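AlyQ (Persicobacter sp. CCB-QB2, PDB 5XNR) probably degrades alginate by beta-elimination through its alginate lyase domain, next to a CBM32 module likely to bind carbohydrate. Local coordinates at residues I226-T231 against D352-K357; T233-V238 against I306-N311; N159-T164 against L215-E220. All blocks are in the same frame, centred on the assembly; numbering follows the deposited sequence.

Contact 1: residues I226-T231 against D352-K357; sequences IYWTTT and DQSYFK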
loop_
_atom_site.group_PDB
_atom_site.type_symbol
_atom_site.label_atom_id
_atom_site.label_comp_id
_atom_site.label_asym_id
_atom_site.label_seq_id
_atom_site.Cartn_x
_atom_site.Cartn_y
_atom_site.Cartn_z
ATOM N N ILE A 226 -29.635 5.037 6.353
ATOM C CA ILE A 226 -30.075 3.823 7.053
ATOM C C ILE A 226 -29.698 3.960 8.518
ATOM O O ILE A 226 -28.650 4.548 8.838
ATOM C CB ILE A 226 -29.432 2.540 6.496
ATOM C CG1 ILE A 226 -30.174 1.284 6.981
ATOM C CG2 ILE A 226 -27.952 2.513 6.843
ATOM C CD1 ILE A 226 -29.742 -0.014 6.328
ATOM N N TYR A 227 -30.562 3.399 9.362
ATOM C CA TYR A 227 -30.292 3.242 10.780
ATOM C C TYR A 227 -30.592 1.794 11.141
ATOM O O TYR A 227 -31.593 1.283 10.692
ATOM C CB TYR A 227 -31.134 4.189 11.636
ATOM C CG TYR A 227 -30.875 5.654 11.400
ATOM C CD1 TYR A 227 -29.787 6.298 11.969
ATOM C CD2 TYR A 227 -31.737 6.406 10.616
ATOM C CE1 TYR A 227 -29.565 7.657 11.769
ATOM C CE2 TYR A 227 -31.527 7.760 10.394
ATOM C CZ TYR A 227 -30.434 8.391 10.971
ATOM O OH TYR A 227 -30.218 9.724 10.728
ATOM N N TRP A 228 -29.705 1.152 11.904
ATOM C CA TRP A 228 -29.934 -0.220 12.386
ATOM C C TRP A 228 -29.697 -0.249 13.906
ATOM O O TRP A 228 -29.392 0.788 14.515
ATOM C CB TRP A 228 -29.092 -1.253 11.594
ATOM C CG TRP A 228 -27.674 -0.871 11.269
ATOM C CD1 TRP A 228 -27.234 -0.278 10.122
ATOM C CD2 TRP A 228 -26.497 -1.084 12.079
ATOM N NE1 TRP A 228 -25.882 -0.078 10.179
ATOM C CE2 TRP A 228 -25.401 -0.560 11.367
ATOM C CE3 TRP A 228 -26.256 -1.664 13.330
ATOM C CZ2 TRP A 228 -24.098 -0.600 11.864
ATOM C CZ3 TRP A 228 -24.972 -1.693 13.830
ATOM C CH2 TRP A 228 -23.908 -1.164 13.106
ATOM N N THR A 229 -29.830 -1.426 14.517
ATOM C CA THR A 229 -29.651 -1.566 15.975
ATOM C C THR A 229 -28.579 -2.625 16.281
ATOM O O THR A 229 -28.214 -3.425 15.415
ATOM C CB THR A 229 -30.982 -1.924 16.653
ATOM O OG1 THR A 229 -31.118 -3.338 16.773
ATOM C CG2 THR A 229 -32.177 -1.397 15.889
ATOM N N THR A 230 -28.132 -2.654 17.540
ATOM C CA THR A 230 -27.160 -3.653 17.988
ATOM C C THR A 230 -27.794 -5.055 18.052
ATOM O O THR A 230 -27.095 -6.035 18.317
ATOM C CB THR A 230 -26.520 -3.240 19.323
ATOM O OG1 THR A 230 -27.513 -3.099 20.345
ATOM C CG2 THR A 230 -25.720 -1.958 19.204
ATOM N N THR A 231 -29.087 -5.188 17.772
ATOM C CA THR A 231 -29.736 -6.512 17.787
ATOM C C THR A 231 -29.547 -7.187 16.422
ATOM O O THR A 231 -29.824 -6.586 15.397
ATOM C CB THR A 231 -31.215 -6.373 18.182
ATOM O OG1 THR A 231 -31.224 -5.655 19.416
ATOM C CG2 THR A 231 -31.956 -7.691 18.336
ATOM N N ASP A 352 -29.675 1.819 19.435
ATOM C CA ASP A 352 -30.333 1.853 18.117
ATOM C C ASP A 352 -29.794 3.067 17.349
ATOM O O ASP A 352 -28.803 3.708 17.775
ATOM C CB ASP A 352 -31.860 1.816 18.256
ATOM C CG ASP A 352 -32.452 3.004 18.998
ATOM O OD1 ASP A 352 -31.752 4.035 19.117
ATOM O OD2 ASP A 352 -33.620 2.895 19.447
ATOM N N GLN A 353 -30.428 3.347 16.214
ATOM C CA GLN A 353 -30.088 4.495 15.361
ATOM C C GLN A 353 -28.604 4.407 14.963
ATOM O O GLN A 353 -27.900 5.417 14.960
ATOM C CB GLN A 353 -30.463 5.816 16.051
ATOM C CG GLN A 353 -31.974 6.054 16.141
ATOM C CD GLN A 353 -32.658 6.312 14.812
ATOM O OE1 GLN A 353 -33.160 5.399 14.149
ATOM N NE2 GLN A 353 -32.672 7.571 14.394
ATOM N N SER A 354 -28.160 3.196 14.611
ATOM C CA SER A 354 -26.766 2.926 14.358
ATOM C C SER A 354 -26.500 2.782 12.851
ATOM O O SER A 354 -27.338 2.258 12.110
ATOM C CB SER A 354 -26.323 1.697 15.094
ATOM O OG SER A 354 -24.958 1.402 14.789
ATOM N N TYR A 355 -25.301 3.204 12.427
ATOM C CA TYR A 355 -24.873 3.111 11.017
ATOM C C TYR A 355 -23.340 3.032 10.955
ATOM O O TYR A 355 -22.690 3.336 11.929
ATOM C CB TYR A 355 -25.403 4.302 10.218
ATOM C CG TYR A 355 -25.031 5.637 10.805
ATOM C CD1 TYR A 355 -25.814 6.220 11.782
ATOM C CD2 TYR A 355 -23.889 6.311 10.403
ATOM C CE1 TYR A 355 -25.483 7.454 12.323
ATOM C CE2 TYR A 355 -23.536 7.537 10.944
ATOM C CZ TYR A 355 -24.334 8.110 11.914
ATOM O OH TYR A 355 -24.003 9.308 12.482
ATOM N N PHE A 356 -22.798 2.584 9.824
ATOM C CA PHE A 356 -21.372 2.542 9.577
ATOM C C PHE A 356 -20.887 3.760 8.774
ATOM O O PHE A 356 -21.654 4.408 8.055
ATOM C CB PHE A 356 -21.008 1.312 8.751
ATOM C CG PHE A 356 -21.175 -0.003 9.462
ATOM C CD1 PHE A 356 -20.487 -0.263 10.633
ATOM C CD2 PHE A 356 -22.014 -0.980 8.948
ATOM C CE1 PHE A 356 -20.648 -1.464 11.303
ATOM C CE2 PHE A 356 -22.162 -2.189 9.610
ATOM C CZ PHE A 356 -21.474 -2.429 10.784
ATOM N N LYS A 357 -19.607 4.080 8.959
ATOM C CA LYS A 357 -18.867 5.018 8.138
ATOM C C LYS A 357 -17.529 4.385 7.773
ATOM O O LYS A 357 -16.920 3.714 8.614
ATOM C CB LYS A 357 -18.554 6.324 8.864
ATOM C CG LYS A 357 -19.768 7.097 9.351
ATOM C CD LYS A 357 -19.453 8.528 9.781
ATOM C CE LYS A 357 -19.911 9.580 8.790
ATOM N NZ LYS A 357 -20.062 10.906 9.441
#
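Trp228 turns one face of its ring to Ser354, whose O lies 3.1 Å above the ring plane, toward the rim; the opposite face stacks on the His234 ring. The backbones form a G1 beta bulge here, in which Gln353 and Ser354 both oppose Trp228. Ser354 CB makes a CH-pi contact 3.9 Å from the centroid of the six-membered ring of Trp228. Trp228 CZ2 in turn sits over the centre of the Phe356 ring, 3.3 Å above it. Gln353 NE2 lies over the centre of the Tyr227 ring, with amide and ring planes 27° apart; Ser354 N is at that ring's edge. Gln353 takes the left-handed conformation, phi 57°. Two bonds close the single antiparallel bridge: Trp228 N to Ser354 O (2.6 Å) and Ser354 N to Trp228 O (2.7 Å). Trp228 CG is wedged between its own N and carbonyl carbon (chi1 41°), which swings the indole across the start of strand 355-358. There Trp228 NE1 bonds to Glu217 OE1 of the neighbouring strand. With an alanine here, Glu217 OE1 would probably lose this donor, and a gap is likely to open beside Phe356 and Ser354. Next to the bulge, Thr229 CG2 touches Asp352 CB at 4.0 Å. The loop then bends in an ST turn, where Thr231 N donates to Thr229 OG1 over 2.9 Å.

Contact 2: residues T233-V238 against I306-N311; sequences THVVYV and IFEVIN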
loop_
_atom_site.group_PDB
_atom_site.type_symbol
_atom_site.label_atom_id
_atom_site.label_comp_id
_atom_site.label_asym_id
_atom_site.label_seq_id
_atom_site.Cartn_x
_atom_site.Cartn_y
_atom_site.Cartn_z
ATOM N N THR A 233 -26.859 -9.543 13.755
ATOM C CA THR A 233 -25.486 -9.621 13.416
ATOM C C THR A 233 -25.200 -8.550 12.367
ATOM O O THR A 233 -25.878 -8.498 11.343
ATOM C CB THR A 233 -25.122 -11.036 12.967
ATOM O OG1 THR A 233 -25.340 -11.867 14.104
ATOM C CG2 THR A 233 -23.688 -11.173 12.518
ATOM N N HIS A 234 -24.190 -7.720 12.652
ATOM C CA HIS A 234 -23.838 -6.567 11.832
ATOM C C HIS A 234 -22.316 -6.461 11.687
ATOM O O HIS A 234 -21.608 -6.423 12.689
ATOM C CB HIS A 234 -24.425 -5.298 12.448
ATOM C CG HIS A 234 -25.879 -5.424 12.728
ATOM N ND1 HIS A 234 -26.815 -5.360 11.730
ATOM C CD2 HIS A 234 -26.552 -5.657 13.872
ATOM C CE1 HIS A 234 -28.019 -5.530 12.246
ATOM N NE2 HIS A 234 -27.885 -5.708 13.557
ATOM N N VAL A 235 -21.830 -6.345 10.452
ATOM C CA VAL A 235 -20.427 -6.466 10.182
ATOM C C VAL A 235 -19.982 -5.352 9.236
ATOM O O VAL A 235 -20.683 -5.031 8.291
ATOM C CB VAL A 235 -20.148 -7.846 9.571
ATOM C CG1 VAL A 235 -18.670 -8.116 9.382
ATOM C CG2 VAL A 235 -20.796 -8.930 10.413
ATOM N N VAL A 236 -18.813 -4.780 9.504
ATOM C CA VAL A 236 -18.077 -4.010 8.486
ATOM C C VAL A 236 -16.664 -4.591 8.390
ATOM O O VAL A 236 -16.001 -4.756 9.399
ATOM C CB VAL A 236 -18.035 -2.494 8.769
ATOM C CG1 VAL A 236 -17.399 -2.148 10.105
ATOM C CG2 VAL A 236 -17.324 -1.747 7.661
ATOM N N TYR A 237 -16.240 -4.878 7.165
ATOM C CA TYR A 237 -14.891 -5.255 6.863
ATOM C C TYR A 237 -14.286 -4.200 5.948
ATOM O O TYR A 237 -14.959 -3.754 5.007
ATOM C CB TYR A 237 -14.846 -6.614 6.168
ATOM C CG TYR A 237 -13.600 -6.887 5.364
ATOM C CD1 TYR A 237 -12.508 -7.511 5.922
ATOM C CD2 TYR A 237 -13.530 -6.544 4.026
ATOM C CE1 TYR A 237 -11.369 -7.778 5.173
ATOM C CE2 TYR A 237 -12.399 -6.788 3.260
ATOM C CZ TYR A 237 -11.312 -7.417 3.838
ATOM O OH TYR A 237 -10.215 -7.694 3.095
ATOM N N VAL A 238 -13.034 -3.824 6.234
ATOM C CA VAL A 238 -12.322 -2.862 5.399
ATOM C C VAL A 238 -10.882 -3.340 5.226
ATOM O O VAL A 238 -10.236 -3.625 6.195
ATOM C CB VAL A 238 -12.328 -1.443 6.002
ATOM C CG1 VAL A 238 -11.643 -0.451 5.073
ATOM C CG2 VAL A 238 -13.723 -0.962 6.366
ATOM N N ILE A 306 -12.218 -5.759 10.930
ATOM C CA ILE A 306 -13.650 -6.047 11.044
ATOM C C ILE A 306 -14.174 -5.510 12.382
ATOM O O ILE A 306 -13.575 -5.755 13.426
ATOM C CB ILE A 306 -13.896 -7.555 10.915
ATOM C CG1 ILE A 306 -13.533 -8.045 9.513
ATOM C CG2 ILE A 306 -15.320 -7.903 11.304
ATOM C CD1 ILE A 306 -13.340 -9.537 9.420
ATOM N N PHE A 307 -15.245 -4.722 12.346
ATOM C CA PHE A 307 -16.102 -4.583 13.502
ATOM C C PHE A 307 -17.302 -5.502 13.277
ATOM O O PHE A 307 -17.871 -5.509 12.181
ATOM C CB PHE A 307 -16.582 -3.150 13.708
ATOM C CG PHE A 307 -15.538 -2.065 13.747
ATOM C CD1 PHE A 307 -14.193 -2.338 13.925
ATOM C CD2 PHE A 307 -15.929 -0.736 13.710
ATOM C CE1 PHE A 307 -13.258 -1.315 13.964
ATOM C CE2 PHE A 307 -14.999 0.294 13.785
ATOM C CZ PHE A 307 -13.661 0.002 13.900
ATOM N N GLU A 308 -17.660 -6.285 14.294
ATOM C CA GLU A 308 -18.731 -7.302 14.224
ATOM C C GLU A 308 -19.603 -7.115 15.464
ATOM O O GLU A 308 -19.088 -7.212 16.559
ATOM C CB GLU A 308 -18.109 -8.699 14.192
ATOM C CG GLU A 308 -19.067 -9.884 14.125
ATOM C CD GLU A 308 -18.353 -11.233 14.081
ATOM O OE1 GLU A 308 -17.576 -11.507 15.016
ATOM O OE2 GLU A 308 -18.529 -11.990 13.106
ATOM N N VAL A 309 -20.881 -6.785 15.296
ATOM C CA VAL A 309 -21.753 -6.601 16.437
ATOM C C VAL A 309 -22.793 -7.723 16.425
ATOM O O VAL A 309 -23.452 -7.951 15.415
ATOM C CB VAL A 309 -22.419 -5.216 16.429
ATOM C CG1 VAL A 309 -23.268 -5.016 17.676
ATOM C CG2 VAL A 309 -21.402 -4.087 16.274
ATOM N N ILE A 310 -22.902 -8.442 17.529
ATOM C CA ILE A 310 -23.844 -9.565 17.637
ATOM C C ILE A 310 -24.670 -9.374 18.911
ATOM O O ILE A 310 -24.203 -9.712 19.977
ATOM C CB ILE A 310 -23.091 -10.917 17.648
ATOM C CG1 ILE A 310 -22.152 -11.023 16.443
ATOM C CG2 ILE A 310 -24.058 -12.099 17.746
ATOM C CD1 ILE A 310 -21.553 -12.396 16.226
ATOM N N ASN A 311 -25.852 -8.782 18.788
ATOM C CA ASN A 311 -26.748 -8.567 19.933
ATOM C C ASN A 311 -26.018 -7.790 21.041
ATOM O O ASN A 311 -26.118 -8.119 22.212
ATOM C CB ASN A 311 -27.343 -9.895 20.425
ATOM C CG ASN A 311 -28.114 -10.640 19.349
ATOM O OD1 ASN A 311 -28.936 -10.049 18.664
ATOM N ND2 ASN A 311 -27.862 -11.925 19.188
#
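An antiparallel strand pair inside the seven-stranded sheet of the lyase domain brings His234 and Val236 against Val309 and Phe307. The short segments run at 176° to each other, with axes 4.7 Å apart. His234 and Val309 form one hydrogen-bonded pair, Val236 and Phe307 the next. In the first, Val309 N reaches His234 O at 2.7 Å in a nearly straight bond, and His234 N returns a bond to Val309 O. In the second, Val236 N gives a 2.9 Å bond to Phe307 O, while Phe307 N to Val236 O is more bent, at 136°. CA-H...O contacts add to these bonds, Ile306 CA lying 3.1 Å from Val236 O.

The fold is the beta-sandwich jelly roll of alginate lyases of this family. His234, Val236, Phe307 and Val309 share the face turned to the other sheet, from which Phe356 packs on Val236. Val236 and Phe307 also meet Thr255 there. A chi1 of 59° puts Val236 CG1 alongside Phe307, 3.8 Å from Phe307 CB. The His234 imidazole is held at both nitrogens, NE2 by Thr231 O and ND1 by His391.

Thr233, Val235, Tyr237, Ile306, Glu308 and Ile310 share the other face, partly covered by helix 324-330. Ile306 CG1 meets the edge of the Tyr237 ring in its plane, 3.8 Å from Tyr237 CD1. Ile306 CG2 lies 3.9 Å from Val235 CG1. Tyr237 OH bonds to Glu304, and the buried Glu308 carboxylate is hydrogen-bonded at OE1 to Tyr317 OH.

Contact 3: residues N159-T164 against L215-E220; sequences NQWKIT and LRERKE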
loop_
_atom_site.group_PDB
_atom_site.type_symbol
_atom_site.label_atom_id
_atom_site.label_comp_id
_atom_site.label_asym_id
_atom_site.label_seq_id
_atom_site.Cartn_x
_atom_site.Cartn_y
_atom_site.Cartn_z
ATOM N N ASN A 159 -24.841 2.809 -4.649
ATOM C CA ASN A 159 -26.025 3.429 -4.071
ATOM C C ASN A 159 -25.951 3.481 -2.530
ATOM O O ASN A 159 -26.550 4.391 -1.917
ATOM C CB ASN A 159 -27.289 2.649 -4.449
ATOM C CG ASN A 159 -27.594 2.664 -5.933
ATOM O OD1 ASN A 159 -27.464 3.697 -6.583
ATOM N ND2 ASN A 159 -28.029 1.536 -6.470
ATOM N N GLN A 160 -25.209 2.537 -1.918
ATOM C CA GLN A 160 -25.313 2.179 -0.476
ATOM C C GLN A 160 -24.508 3.161 0.393
ATOM O O GLN A 160 -24.473 3.017 1.592
ATOM C CB GLN A 160 -24.861 0.725 -0.273
ATOM C CG GLN A 160 -24.981 0.191 1.144
ATOM C CD GLN A 160 -24.925 -1.314 1.285
ATOM O OE1 GLN A 160 -24.451 -2.043 0.422
ATOM N NE2 GLN A 160 -25.378 -1.801 2.424
ATOM N N TRP A 161 -23.891 4.174 -0.198
ATOM C CA TRP A 161 -23.150 5.173 0.560
ATOM C C TRP A 161 -23.409 6.570 -0.022
ATOM O O TRP A 161 -23.835 6.737 -1.180
ATOM C CB TRP A 161 -21.655 4.826 0.550
ATOM C CG TRP A 161 -21.377 3.436 1.024
ATOM C CD1 TRP A 161 -21.356 2.289 0.278
ATOM C CD2 TRP A 161 -21.152 3.028 2.380
ATOM N NE1 TRP A 161 -21.103 1.203 1.070
ATOM C CE2 TRP A 161 -20.969 1.628 2.364
ATOM C CE3 TRP A 161 -21.075 3.709 3.591
ATOM C CZ2 TRP A 161 -20.711 0.906 3.520
ATOM C CZ3 TRP A 161 -20.813 2.994 4.732
ATOM C CH2 TRP A 161 -20.645 1.613 4.696
ATOM N N LYS A 162 -23.170 7.553 0.829
ATOM C CA LYS A 162 -22.983 8.943 0.447
ATOM C C LYS A 162 -21.635 9.392 1.000
ATOM O O LYS A 162 -21.170 8.843 1.986
ATOM C CB LYS A 162 -24.074 9.847 1.025
ATOM C CG LYS A 162 -24.014 10.022 2.538
ATOM C CD LYS A 162 -25.157 10.819 3.118
ATOM C CE LYS A 162 -24.738 12.150 3.695
ATOM N NZ LYS A 162 -25.785 12.649 4.615
ATOM N N ILE A 163 -21.050 10.406 0.382
ATOM C CA ILE A 163 -19.783 10.956 0.834
ATOM C C ILE A 163 -19.986 12.380 1.376
ATOM O O ILE A 163 -20.874 13.138 0.929
ATOM C CB ILE A 163 -18.751 10.930 -0.301
ATOM C CG1 ILE A 163 -17.330 10.996 0.249
ATOM C CG2 ILE A 163 -19.002 12.033 -1.327
ATOM C CD1 ILE A 163 -16.286 10.490 -0.728
ATOM N N THR A 164 -19.153 12.704 2.372
ATOM C CA THR A 164 -19.018 14.039 2.892
ATOM C C THR A 164 -17.575 14.488 2.659
ATOM O O THR A 164 -16.639 13.799 3.009
ATOM C CB THR A 164 -19.420 14.119 4.370
ATOM O OG1 THR A 164 -20.797 13.760 4.502
ATOM C CG2 THR A 164 -19.240 15.505 4.949
ATOM N N LEU A 215 -17.398 8.024 3.803
ATOM C CA LEU A 215 -18.722 7.467 3.404
ATOM C C LEU A 215 -19.633 7.280 4.621
ATOM O O LEU A 215 -19.175 6.844 5.644
ATOM C CB LEU A 215 -18.524 6.111 2.726
ATOM C CG LEU A 215 -17.660 6.121 1.466
ATOM C CD1 LEU A 215 -17.403 4.698 0.966
ATOM C CD2 LEU A 215 -18.306 6.972 0.375
ATOM N N ARG A 216 -20.918 7.614 4.493
ATOM C CA ARG A 216 -21.900 7.281 5.511
ATOM C C ARG A 216 -22.863 6.226 4.927
ATOM O O ARG A 216 -23.394 6.352 3.818
ATOM C CB ARG A 216 -22.601 8.561 5.978
ATOM C CG ARG A 216 -23.533 8.391 7.174
ATOM C CD ARG A 216 -25.013 8.579 6.865
ATOM N NE ARG A 216 -25.888 8.786 8.026
ATOM C CZ ARG A 216 -26.720 7.875 8.537
ATOM N NH1 ARG A 216 -26.757 6.621 8.097
ATOM N NH2 ARG A 216 -27.531 8.241 9.502
ATOM N N GLU A 217 -23.083 5.167 5.674
ATOM C CA GLU A 217 -23.967 4.081 5.230
ATOM C C GLU A 217 -25.353 4.623 4.843
ATOM O O GLU A 217 -25.862 5.546 5.465
ATOM C CB GLU A 217 -24.094 3.052 6.345
ATOM C CG GLU A 217 -24.643 1.738 5.866
ATOM C CD GLU A 217 -24.676 0.648 6.924
ATOM O OE1 GLU A 217 -24.231 0.887 8.087
ATOM O OE2 GLU A 217 -25.146 -0.445 6.565
ATOM N N ARG A 218 -25.921 4.028 3.802
ATOM C CA ARG A 218 -27.257 4.329 3.319
ATOM C C ARG A 218 -28.038 3.029 3.107
ATOM O O ARG A 218 -27.441 1.944 3.115
ATOM C CB ARG A 218 -27.200 5.028 1.960
ATOM C CG ARG A 218 -26.527 6.387 1.987
ATOM C CD ARG A 218 -27.308 7.357 1.131
ATOM N NE ARG A 218 -28.310 8.109 1.859
ATOM C CZ ARG A 218 -29.090 9.027 1.319
ATOM N NH1 ARG A 218 -29.649 9.936 2.096
ATOM N NH2 ARG A 218 -29.285 9.048 0.015
ATOM N N LYS A 219 -29.335 3.157 2.832
ATOM C CA LYS A 219 -30.104 2.016 2.356
ATOM C C LYS A 219 -29.511 1.538 1.036
ATOM O O LYS A 219 -28.831 2.296 0.347
ATOM C CB LYS A 219 -31.567 2.395 2.162
ATOM C CG LYS A 219 -32.240 2.898 3.429
ATOM C CD LYS A 219 -33.742 2.775 3.414
ATOM C CE LYS A 219 -34.355 3.191 4.733
ATOM N NZ LYS A 219 -35.802 3.444 4.576
ATOM N N GLU A 220 -29.768 0.287 0.686
ATOM C CA GLU A 220 -29.090 -0.339 -0.472
ATOM C C GLU A 220 -29.586 0.229 -1.811
ATOM O O GLU A 220 -28.935 0.026 -2.826
ATOM C CB GLU A 220 -29.285 -1.856 -0.449
ATOM C CG GLU A 220 -28.546 -2.541 0.693
ATOM C CD GLU A 220 -28.680 -4.056 0.756
ATOM O OE1 GLU A 220 -27.738 -4.734 0.290
ATOM O OE2 GLU A 220 -29.731 -4.560 1.261
HETATM O O HOH W 1 -26.693 -0.382 4.359
HETATM O O HOH W 2 -26.054 -4.219 -1.650
#
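Backbone hydrogen bonds join Lys162 and Arg216 in both directions, Arg216 N to Lys162 O at 2.8 Å and Lys162 N to Arg216 O at 3.2 Å. Beyond this antiparallel pair, Arg218 N bonds to Gln160 O at 2.8 Å, but from 44° above the carbonyl plane.

Apolar contact centres on Trp161. Leu215 CD1 lies over one face of the indole; Gln160 CG and Glu217 CG lie over the opposite one. Trp161 CE3 comes within 3.2 Å of Glu217 N. Leu215 CD2 also reaches Ile163 CB on the same side of the sheet.

Strand 211-217 carries the R-x-E-L-R sequence of family 7 alginate lyases, which in relatives lines the substrate groove. Arg216 is its last arginine.

A water bridges Gln160, Glu217 and Arg218. It accepts from Gln160 NE2 and donates to Glu217 OE2 and Arg218 O, each at 2.7 Å. Glu217 OE2 is also hydrogen-bonded to His391 NE2. With chi1 at -177° and an extended chain, Gln160 carries its amide out to this water.

Charged groups fill the side opposite Leu215. Arg216 NH1 bonds to Glu217 O at 3.0 Å and also to Ile226 O, and its guanidinium makes a cation-pi contact with Tyr355. Arg218 NH1 forms a salt bridge with Asp225 OD1.

Overall arrangement
All three contacts lie in the lyase domain. Contacts 1 and 3, centres 13 Å apart, share one sheet, in which strands 355-358 and 211-217 are neighbours. Glu217 joins them, its OE1 2.8 Å from Phe356 N. Contact 2 is in the other sheet of the sandwich, its centre 11 Å from contact 1. Phe356 bridges this gap, CE1 lying 3.5 Å from Val236 CG1. Contacts 2 and 3 do not touch; their nearest atoms are about 6 Å apart. Arg216, Tyr355 and nearby His258 cluster on the side of the sheet of contacts 1 and 3 that faces away from contact 2, probably toward the alginate groove as in relatives. The potassium ion is about 8 Å from the Ile163 side chain.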